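Local coordinates for protein predicted component of a thermophile-specific DNA repair system, contains a RAMP domain (Methanopyrus kandleri, PDB 4N0L) that binds RNA as the Csm3 subunit of the type III-A CRISPR defence system and may also act as an endonuclease, at residues A[60-65]-A[242-247]; A[144-147]-A[151-154]; A[181-186]-A[221-226]; A[324-329]-A[337-342]. All coordinates share one frame; numbering follows the deposited sequence.

Interaction 1: A[60-65]-A[242-247]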
# COMPACT_ATOMS: atom_id res chain seq x y z
N ALA A 60 5.67 5.40 -0.29
CA ALA A 60 6.51 6.52 -0.72
C ALA A 60 5.74 7.51 -1.59
O ALA A 60 5.94 8.72 -1.49
CB ALA A 60 7.73 6.01 -1.45
N LEU A 61 4.85 7.00 -2.43
CA LEU A 61 4.07 7.85 -3.33
C LEU A 61 2.87 8.48 -2.62
O LEU A 61 2.56 9.65 -2.85
CB LEU A 61 3.60 7.05 -4.55
CG LEU A 61 4.70 6.47 -5.42
CD1 LEU A 61 4.11 5.63 -6.54
CD2 LEU A 61 5.58 7.58 -5.98
N PHE A 62 2.20 7.70 -1.77
CA PHE A 62 1.06 8.22 -1.03
C PHE A 62 1.44 9.35 -0.08
O PHE A 62 0.72 10.34 0.03
CB PHE A 62 0.37 7.11 -0.24
CG PHE A 62 -0.78 7.60 0.59
CD1 PHE A 62 -1.96 8.03 -0.01
CD2 PHE A 62 -0.68 7.66 1.98
CE1 PHE A 62 -3.01 8.50 0.76
CE2 PHE A 62 -1.74 8.13 2.75
CZ PHE A 62 -2.90 8.55 2.13
N GLU A 63 2.56 9.18 0.63
CA GLU A 63 2.96 10.18 1.61
C GLU A 63 3.26 11.52 0.93
O GLU A 63 2.91 12.57 1.46
CB GLU A 63 4.17 9.69 2.43
CG GLU A 63 5.51 9.68 1.72
CD GLU A 63 6.62 9.13 2.60
OE1 GLU A 63 6.42 9.03 3.82
OE2 GLU A 63 7.71 8.82 2.07
N LEU A 64 3.85 11.46 -0.26
CA LEU A 64 4.11 12.66 -1.05
C LEU A 64 2.81 13.30 -1.51
O LEU A 64 2.64 14.52 -1.44
CB LEU A 64 4.98 12.33 -2.26
CG LEU A 64 6.46 12.07 -1.97
CD1 LEU A 64 7.19 11.71 -3.26
CD2 LEU A 64 7.10 13.28 -1.30
N ALA A 65 1.89 12.48 -2.01
CA ALA A 65 0.60 12.96 -2.48
C ALA A 65 -0.21 13.55 -1.33
O ALA A 65 -0.87 14.58 -1.50
CB ALA A 65 -0.18 11.84 -3.15
N LEU A 242 -9.50 2.51 3.00
CA LEU A 242 -9.70 1.89 1.70
C LEU A 242 -9.50 2.90 0.58
O LEU A 242 -8.89 2.59 -0.45
CB LEU A 242 -11.09 1.26 1.60
CG LEU A 242 -11.34 0.05 2.51
CD1 LEU A 242 -12.72 -0.53 2.27
CD2 LEU A 242 -10.25 -1.00 2.33
N LYS A 243 -10.03 4.10 0.78
CA LYS A 243 -9.85 5.19 -0.18
C LYS A 243 -8.38 5.50 -0.41
O LYS A 243 -7.94 5.64 -1.54
CB LYS A 243 -10.58 6.45 0.30
CG LYS A 243 -10.64 7.55 -0.75
CD LYS A 243 -10.48 8.93 -0.12
CE LYS A 243 -11.57 9.20 0.89
NZ LYS A 243 -11.28 10.41 1.71
N TYR A 244 -7.63 5.61 0.68
CA TYR A 244 -6.22 5.97 0.61
C TYR A 244 -5.37 4.81 0.10
O TYR A 244 -4.40 5.02 -0.63
CB TYR A 244 -5.73 6.45 1.97
CG TYR A 244 -6.40 7.74 2.42
CD1 TYR A 244 -6.67 8.75 1.51
CD2 TYR A 244 -6.77 7.93 3.74
CE1 TYR A 244 -7.28 9.93 1.90
CE2 TYR A 244 -7.38 9.11 4.15
CZ TYR A 244 -7.64 10.10 3.22
OH TYR A 244 -8.25 11.27 3.62
N LEU A 245 -5.73 3.59 0.48
CA LEU A 245 -5.04 2.41 -0.02
C LEU A 245 -5.20 2.30 -1.54
O LEU A 245 -4.21 2.12 -2.26
CB LEU A 245 -5.57 1.14 0.65
CG LEU A 245 -5.01 -0.17 0.11
CD1 LEU A 245 -3.49 -0.19 0.22
CD2 LEU A 245 -5.62 -1.37 0.82
N MET A 246 -6.44 2.41 -2.01
CA MET A 246 -6.72 2.42 -3.44
C MET A 246 -5.99 3.57 -4.13
O MET A 246 -5.42 3.39 -5.20
CB MET A 246 -8.22 2.53 -3.70
CG MET A 246 -9.04 1.29 -3.37
SD MET A 246 -8.52 -0.17 -4.29
CE MET A 246 -9.69 -1.38 -3.69
N SER A 247 -6.04 4.74 -3.51
CA SER A 247 -5.38 5.93 -4.05
C SER A 247 -3.88 5.71 -4.23
O SER A 247 -3.30 6.15 -5.22
CB SER A 247 -5.60 7.13 -3.13
OG SER A 247 -6.99 7.40 -2.98
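With its CG anti to the backbone N (chi1 177°), F62 sends its ring out of helix 51-69 and straight at helix 238-255, where Y244 holds CG anti to its own carbonyl carbon (chi1 -65°), which puts CB and the first ring atoms next to F62. The far end of the phenylalanine does the touching: CZ of F62 lies 3.5 Å from CB of Y244 and 3.6 Å from its CG, while CE1 of F62 comes within 3.7 Å of CD1 of Y244. The two planes are inclined at 46° with ring centroids 5.4 Å apart, an oblique pair held by van der Waals contact.

These are the two helices of the RRM-like (ferredoxin-like) fold, the first lying in the chain between strands 7-16 and 172-174 of the sheet, the second directly after strand 223-231, side by side on one face of the antiparallel sheet. Phenylalanine suits its place because it spans the space between backbones whose nearest CA atoms, of F62 and S247, are 7.5 Å apart, and it carries no polar group into a buried site. Tyrosine suits the partner position because its ring is apolar where F62 meets it, yet its hydroxyl is hydrogen-bonded to OE1 of E111. W66 meets the Y244 ring edge-to-face, and helix 116-121 covers both aromatics, V117 touching F62 and P116 and I120 touching Y244.

Interaction 2: A[144-147]-A[151-154]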
# COMPACT_ATOMS: atom_id res chain seq x y z
N GLY A 144 18.21 22.18 11.53
CA GLY A 144 18.90 23.38 11.94
C GLY A 144 17.95 24.39 12.58
O GLY A 144 18.34 25.51 12.88
N TYR A 145 16.71 23.96 12.78
CA TYR A 145 15.69 24.79 13.40
C TYR A 145 14.48 23.92 13.74
O TYR A 145 14.40 22.77 13.30
CB TYR A 145 15.27 25.94 12.49
CG TYR A 145 14.35 25.53 11.36
CD1 TYR A 145 14.85 24.98 10.19
CD2 TYR A 145 12.98 25.71 11.47
CE1 TYR A 145 14.00 24.61 9.16
CE2 TYR A 145 12.13 25.34 10.45
CZ TYR A 145 12.64 24.79 9.30
OH TYR A 145 11.80 24.42 8.28
N ASP A 146 13.55 24.47 14.50
CA ASP A 146 12.35 23.74 14.90
C ASP A 146 11.14 24.22 14.12
O ASP A 146 10.67 25.34 14.33
CB ASP A 146 12.12 23.88 16.40
CG ASP A 146 10.87 23.16 16.87
OD1 ASP A 146 10.25 23.62 17.85
OD2 ASP A 146 10.52 22.12 16.26
N PRO A 147 10.63 23.38 13.21
CA PRO A 147 9.50 23.74 12.35
C PRO A 147 8.15 23.49 13.01
O PRO A 147 7.12 23.81 12.43
CB PRO A 147 9.68 22.82 11.14
CG PRO A 147 10.27 21.58 11.74
CD PRO A 147 11.17 22.05 12.86
N TYR A 151 2.85 24.24 16.31
CA TYR A 151 2.00 23.10 16.64
C TYR A 151 2.16 22.66 18.09
O TYR A 151 1.25 22.09 18.68
CB TYR A 151 2.30 21.93 15.70
CG TYR A 151 2.19 22.31 14.23
CD1 TYR A 151 0.95 22.56 13.66
CD2 TYR A 151 3.32 22.43 13.43
CE1 TYR A 151 0.83 22.92 12.33
CE2 TYR A 151 3.21 22.78 12.10
CZ TYR A 151 1.97 23.03 11.56
OH TYR A 151 1.86 23.38 10.23
N ARG A 152 3.32 22.97 18.67
CA ARG A 152 3.60 22.57 20.04
C ARG A 152 4.78 23.35 20.61
O ARG A 152 5.70 23.73 19.88
CB ARG A 152 3.88 21.06 20.12
CG ARG A 152 5.11 20.60 19.34
CD ARG A 152 6.33 20.43 20.24
NE ARG A 152 7.51 19.99 19.50
CZ ARG A 152 8.37 20.82 18.91
NH1 ARG A 152 8.18 22.13 18.97
NH2 ARG A 152 9.42 20.34 18.25
N ASP A 153 4.74 23.60 21.91
CA ASP A 153 5.84 24.23 22.62
C ASP A 153 6.97 23.22 22.79
O ASP A 153 6.73 22.11 23.28
CB ASP A 153 5.38 24.76 23.98
CG ASP A 153 6.43 25.61 24.66
OD1 ASP A 153 6.06 26.66 25.24
OD2 ASP A 153 7.62 25.24 24.64
N PRO A 154 8.19 23.59 22.38
CA PRO A 154 9.37 22.73 22.53
C PRO A 154 9.59 22.29 23.98
O PRO A 154 10.23 21.27 24.22
CB PRO A 154 10.52 23.62 22.04
CG PRO A 154 9.97 25.01 21.99
CD PRO A 154 8.52 24.85 21.70
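D146 and R152 meet head-on, their side chains coming from opposite directions to form an end-on, two-nitrogen salt bridge. NH1 of R152 gives a nearly straight bond (168°, 2.8 Å) to the syn lone pair of OD1 of D146, which lies in the guanidinium plane. The second arm, NH2 of R152 to OD2 of D146 at 2.9 Å, is more bent and tilted out of both planes, which are 37° apart. A bend at chi2 (99°) steers the arginine chain across to the aspartate. Two more bonds fix the pair: NE of R152 donates to the carbonyl O of F130, and OD2 of D146 accepts from N of Y148, as in an Asx turn. Aspartate is short enough to serve both its own turn and the arginine.

Away from this polar grip the contact thins out. CB of the exposed P154 stands 4.2 Å from OD1 of D146, and the carbonyl O of P147 faces the edge of the Y151 ring, 4.1 Å from its CE2. The ring itself packs on E105, P108 and F130. The salt-bridged part of the loop between helices 133-137 and 157-160 rests on the former: L136 touches both D146 and R152, with E137 beside the aspartate and P133 beside the arginine.

Interaction 3: A[181-186]-A[221-226]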
# COMPACT_ATOMS: atom_id res chain seq x y z
N THR A 181 -0.02 -18.42 -14.15
CA THR A 181 0.18 -19.54 -15.06
C THR A 181 0.06 -19.09 -16.52
O THR A 181 0.85 -19.50 -17.37
CB THR A 181 -0.83 -20.68 -14.79
OG1 THR A 181 -0.57 -21.24 -13.50
CG2 THR A 181 -0.71 -21.77 -15.84
N TYR A 182 -0.92 -18.23 -16.79
CA TYR A 182 -1.09 -17.64 -18.11
C TYR A 182 0.17 -16.88 -18.54
O TYR A 182 0.58 -16.95 -19.69
CB TYR A 182 -2.30 -16.70 -18.13
CG TYR A 182 -2.32 -15.75 -19.31
CD1 TYR A 182 -2.75 -16.18 -20.56
CD2 TYR A 182 -1.92 -14.42 -19.17
CE1 TYR A 182 -2.78 -15.31 -21.64
CE2 TYR A 182 -1.95 -13.55 -20.25
CZ TYR A 182 -2.38 -14.00 -21.48
OH TYR A 182 -2.40 -13.14 -22.56
N THR A 183 0.77 -16.16 -17.60
CA THR A 183 1.95 -15.36 -17.90
C THR A 183 3.14 -16.27 -18.24
O THR A 183 3.93 -15.96 -19.14
CB THR A 183 2.31 -14.44 -16.72
OG1 THR A 183 1.28 -13.45 -16.57
CG2 THR A 183 3.63 -13.73 -16.94
N VAL A 184 3.25 -17.40 -17.55
CA VAL A 184 4.34 -18.35 -17.79
C VAL A 184 4.11 -19.17 -19.06
O VAL A 184 5.02 -19.32 -19.88
CB VAL A 184 4.51 -19.31 -16.60
CG1 VAL A 184 5.57 -20.36 -16.91
CG2 VAL A 184 4.89 -18.53 -15.34
N ASN A 185 2.90 -19.70 -19.21
CA ASN A 185 2.58 -20.58 -20.33
C ASN A 185 2.33 -19.85 -21.65
O ASN A 185 2.51 -20.43 -22.72
CB ASN A 185 1.35 -21.43 -19.99
CG ASN A 185 1.63 -22.48 -18.94
OD1 ASN A 185 2.73 -22.55 -18.39
ND2 ASN A 185 0.64 -23.31 -18.65
N ASP A 186 1.92 -18.59 -21.58
CA ASP A 186 1.54 -17.86 -22.78
C ASP A 186 2.45 -16.66 -23.05
O ASP A 186 3.16 -16.63 -24.06
CB ASP A 186 0.08 -17.40 -22.68
CG ASP A 186 -0.41 -16.72 -23.94
OD1 ASP A 186 -1.51 -17.08 -24.42
OD2 ASP A 186 0.28 -15.82 -24.46
N GLY A 221 2.50 -6.85 -20.87
CA GLY A 221 1.32 -7.70 -20.82
C GLY A 221 1.43 -8.81 -19.80
O GLY A 221 0.47 -9.54 -19.55
N SER A 222 2.62 -8.95 -19.20
CA SER A 222 2.84 -9.94 -18.15
C SER A 222 1.94 -9.66 -16.96
O SER A 222 1.58 -8.52 -16.68
CB SER A 222 4.30 -9.94 -17.71
OG SER A 222 5.15 -10.31 -18.78
N ARG A 223 1.57 -10.72 -16.24
CA ARG A 223 0.61 -10.58 -15.16
C ARG A 223 1.07 -11.29 -13.90
O ARG A 223 1.52 -12.44 -13.94
CB ARG A 223 -0.75 -11.10 -15.62
CG ARG A 223 -1.38 -10.24 -16.71
CD ARG A 223 -2.44 -10.99 -17.48
NE ARG A 223 -2.83 -10.29 -18.71
CZ ARG A 223 -3.95 -9.60 -18.86
NH1 ARG A 223 -4.81 -9.51 -17.86
NH2 ARG A 223 -4.22 -9.01 -20.02
N PHE A 224 0.99 -10.58 -12.78
CA PHE A 224 1.43 -11.10 -11.50
C PHE A 224 0.26 -11.10 -10.52
O PHE A 224 -0.52 -10.15 -10.48
CB PHE A 224 2.60 -10.28 -10.96
CG PHE A 224 3.81 -10.29 -11.86
CD1 PHE A 224 3.86 -9.49 -12.99
CD2 PHE A 224 4.89 -11.10 -11.57
CE1 PHE A 224 4.96 -9.50 -13.83
CE2 PHE A 224 6.01 -11.12 -12.41
CZ PHE A 224 6.04 -10.32 -13.53
N GLY A 225 0.13 -12.18 -9.76
CA GLY A 225 -0.95 -12.33 -8.81
C GLY A 225 -1.00 -11.21 -7.79
O GLY A 225 0.03 -10.82 -7.24
N LEU A 226 -2.19 -10.68 -7.56
CA LEU A 226 -2.39 -9.63 -6.58
C LEU A 226 -3.32 -10.10 -5.47
O LEU A 226 -4.50 -10.30 -5.68
CB LEU A 226 -2.95 -8.38 -7.24
CG LEU A 226 -3.11 -7.17 -6.33
CD1 LEU A 226 -1.76 -6.67 -5.84
CD2 LEU A 226 -3.86 -6.06 -7.04
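A helix start leans here on the beginning of a strand: T183 and Y182, in the first turn of helix 181-191, meet S222 and R223 where the chain enters strand 223-231. That strand lies next to strand 7-16 in the antiparallel sheet of the RRM-like fold, so the contact ties a peripheral helix to the body of the domain, in a buried place away from the zinc site. The backbones come close, with CA of T183 only 5.5 Å from CA of S222, and small residues allow it.

T183 does most of the work. With OG1 anti to its carbonyl carbon (chi1 -67°), the hydroxyl reaches the strand backbone and accepts a bond from N of R223, 2.8 Å long though bent to 135°. OG1 is also bonded to OG1 of T180. The packing is snug, for OG1 of T183 stands 3.2 Å from CB of R223. The methyl branch serves the apolar side, CG2 of T183 resting 3.9 Å from CB of S222, whose own hydroxyl turns to the carbonyl O of P219. Just before it, G221 has a positive phi, which glycine adopts readily, and so suits the turn into the strand.

Y182 and R223 form the other part of the contact. The arginine is extended from CG to NE and passes the tyrosine on its way to E13, with which its NH1 forms a salt bridge. Ring and guanidinium planes are 82° apart, and the aromatic CE2 of Y182 lies 3.7 Å from NE and 3.8 Å from CD of R223.

Interaction 4: A[324-329]-A[337-342]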
# COMPACT_ATOMS: atom_id res chain seq x y z
N ASP A 324 -20.51 -7.35 -9.13
CA ASP A 324 -21.66 -6.91 -8.33
C ASP A 324 -21.95 -5.42 -8.50
O ASP A 324 -23.08 -4.98 -8.33
CB ASP A 324 -21.45 -7.22 -6.85
CG ASP A 324 -21.27 -8.70 -6.58
OD1 ASP A 324 -21.83 -9.52 -7.35
OD2 ASP A 324 -20.59 -9.04 -5.59
N LEU A 325 -20.91 -4.65 -8.81
CA LEU A 325 -21.05 -3.20 -8.88
C LEU A 325 -21.15 -2.66 -10.30
O LEU A 325 -21.62 -1.54 -10.52
CB LEU A 325 -19.86 -2.53 -8.18
CG LEU A 325 -19.49 -3.02 -6.78
CD1 LEU A 325 -18.23 -2.32 -6.31
CD2 LEU A 325 -20.63 -2.80 -5.81
N GLU A 326 -20.73 -3.46 -11.26
CA GLU A 326 -20.56 -2.98 -12.62
C GLU A 326 -20.45 -4.15 -13.59
O GLU A 326 -20.16 -5.27 -13.19
CB GLU A 326 -19.30 -2.10 -12.72
CG GLU A 326 -19.44 -0.88 -13.61
CD GLU A 326 -20.55 0.04 -13.15
OE1 GLU A 326 -20.45 0.59 -12.04
OE2 GLU A 326 -21.53 0.23 -13.91
N ASP A 327 -20.67 -3.88 -14.88
CA ASP A 327 -20.58 -4.92 -15.89
C ASP A 327 -19.11 -5.10 -16.26
O ASP A 327 -18.70 -4.83 -17.39
CB ASP A 327 -21.42 -4.55 -17.12
CG ASP A 327 -21.45 -5.65 -18.16
OD1 ASP A 327 -21.26 -6.83 -17.79
OD2 ASP A 327 -21.66 -5.34 -19.35
N ARG A 328 -18.33 -5.57 -15.30
CA ARG A 328 -16.88 -5.69 -15.43
C ARG A 328 -16.36 -6.89 -14.65
O ARG A 328 -16.94 -7.29 -13.65
CB ARG A 328 -16.18 -4.42 -14.91
CG ARG A 328 -16.67 -3.10 -15.48
CD ARG A 328 -15.90 -2.75 -16.74
NE ARG A 328 -14.46 -2.70 -16.47
CZ ARG A 328 -13.84 -1.66 -15.93
NH1 ARG A 328 -12.53 -1.71 -15.71
NH2 ARG A 328 -14.51 -0.57 -15.61
N ALA A 329 -15.24 -7.44 -15.10
CA ALA A 329 -14.61 -8.56 -14.41
C ALA A 329 -13.73 -8.03 -13.28
O ALA A 329 -13.47 -8.74 -12.30
CB ALA A 329 -13.80 -9.40 -15.38
N VAL A 337 -12.61 3.42 -5.62
CA VAL A 337 -12.77 4.61 -4.79
C VAL A 337 -14.14 5.24 -5.00
O VAL A 337 -14.87 5.51 -4.05
CB VAL A 337 -11.68 5.67 -5.10
CG1 VAL A 337 -12.02 6.99 -4.42
CG2 VAL A 337 -10.33 5.18 -4.65
N GLU A 338 -14.49 5.45 -6.27
CA GLU A 338 -15.73 6.10 -6.65
C GLU A 338 -16.97 5.37 -6.13
O GLU A 338 -18.04 5.96 -6.01
CB GLU A 338 -15.81 6.25 -8.17
CG GLU A 338 -14.96 7.38 -8.72
CD GLU A 338 -14.62 7.20 -10.19
OE1 GLU A 338 -15.20 6.30 -10.83
OE2 GLU A 338 -13.77 7.97 -10.70
N ARG A 339 -16.81 4.09 -5.83
CA ARG A 339 -17.94 3.26 -5.40
C ARG A 339 -17.78 2.76 -3.97
O ARG A 339 -18.37 1.75 -3.59
CB ARG A 339 -18.10 2.07 -6.35
CG ARG A 339 -18.53 2.46 -7.75
CD ARG A 339 -18.15 1.39 -8.77
NE ARG A 339 -18.47 1.80 -10.13
CZ ARG A 339 -17.72 2.63 -10.85
NH1 ARG A 339 -16.61 3.15 -10.34
NH2 ARG A 339 -18.09 2.95 -12.09
N LEU A 340 -16.99 3.47 -3.17
CA LEU A 340 -16.64 2.99 -1.83
C LEU A 340 -17.79 3.09 -0.84
O LEU A 340 -17.92 2.25 0.05
CB LEU A 340 -15.43 3.74 -1.29
CG LEU A 340 -14.08 3.09 -1.55
CD1 LEU A 340 -13.01 3.81 -0.77
CD2 LEU A 340 -14.12 1.61 -1.18
N ASP A 341 -18.61 4.13 -0.98
CA ASP A 341 -19.82 4.26 -0.18
C ASP A 341 -20.67 3.01 -0.37
O ASP A 341 -21.12 2.39 0.59
CB ASP A 341 -20.61 5.50 -0.57
CG ASP A 341 -19.97 6.78 -0.07
OD1 ASP A 341 -19.16 6.71 0.88
OD2 ASP A 341 -20.27 7.86 -0.63
N GLU A 342 -20.86 2.67 -1.64
CA GLU A 342 -21.61 1.50 -2.05
C GLU A 342 -20.99 0.22 -1.49
O GLU A 342 -21.70 -0.64 -0.96
CB GLU A 342 -21.66 1.46 -3.57
CG GLU A 342 -22.61 0.46 -4.19
CD GLU A 342 -23.07 0.91 -5.57
OE1 GLU A 342 -24.02 0.32 -6.11
OE2 GLU A 342 -22.47 1.87 -6.10
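One carboxylate oxygen, OE1 of E326, takes two N-H groups of R339, and NE meets it on its anti side, 21° out of the carboxylate plane, instead of through the more usual syn side. The bridge links the loop after the short helix 322-325 to the junction of helices 333-338 and 340-345, and with E338 it makes a small surface salt-bridge network in the C-terminal part of the chain.

NE of R339 gives the stronger bond, 3.0 Å to OE1 of E326 at 156°; NH2 of R339 adds a weak one of 3.3 Å to the same atom. OE1 sits near the guanidinium plane at its edge, yet the carboxylate plane is turned 78° from it, and the two side chains cross at about a right angle. The glutamate chain is bent at chi2, and its OE1 lies 2.9 Å from O of L325. Two acceptors so close should repel, and the positive arginine probably eases this.

Glutamate supplies a charge on a flexible chain, and arginine several donors. The remaining nitrogen, NH1 of R339, bonds to the carbonyl O of E335 and reaches OE1 of E338 only weakly, at 3.5 Å. R339 occupies the N-cap position of helix 340-345, but its side chain is used for E326.

Beside the charged groups, aliphatic parts meet, leucine offering its branched carbons to the stems of R339 and E342. L331 touches both L325 and R339, and CB of L325 lies 4.3 Å from CD of R339. The leucine also runs antiparallel to the methylene chain of E342, its CD2 stopping 4.1 Å from CG of E342.

In the fold
Interaction 1 joins the two main helices near the middle of the chain and is the contact nearest the metal: the side chain of F62 lies about 9 Å from the zinc ion bound by H86, C88, C115 and C118. Interaction 2 lies beyond that site, the side chain of Y151 being about 13 Å from the zinc. Interactions 2 and 3 are both nested in the loop closed by interaction 1, yet their centres stand 51 Å apart, on opposite sides of the chain's centre. Interaction 4 touches interaction 1 directly, with CD1 of L340 3.4 Å from N of K243 and CG2 of V337 3.5 Å from CB of M246, so the C-terminal helices back helix 238-255.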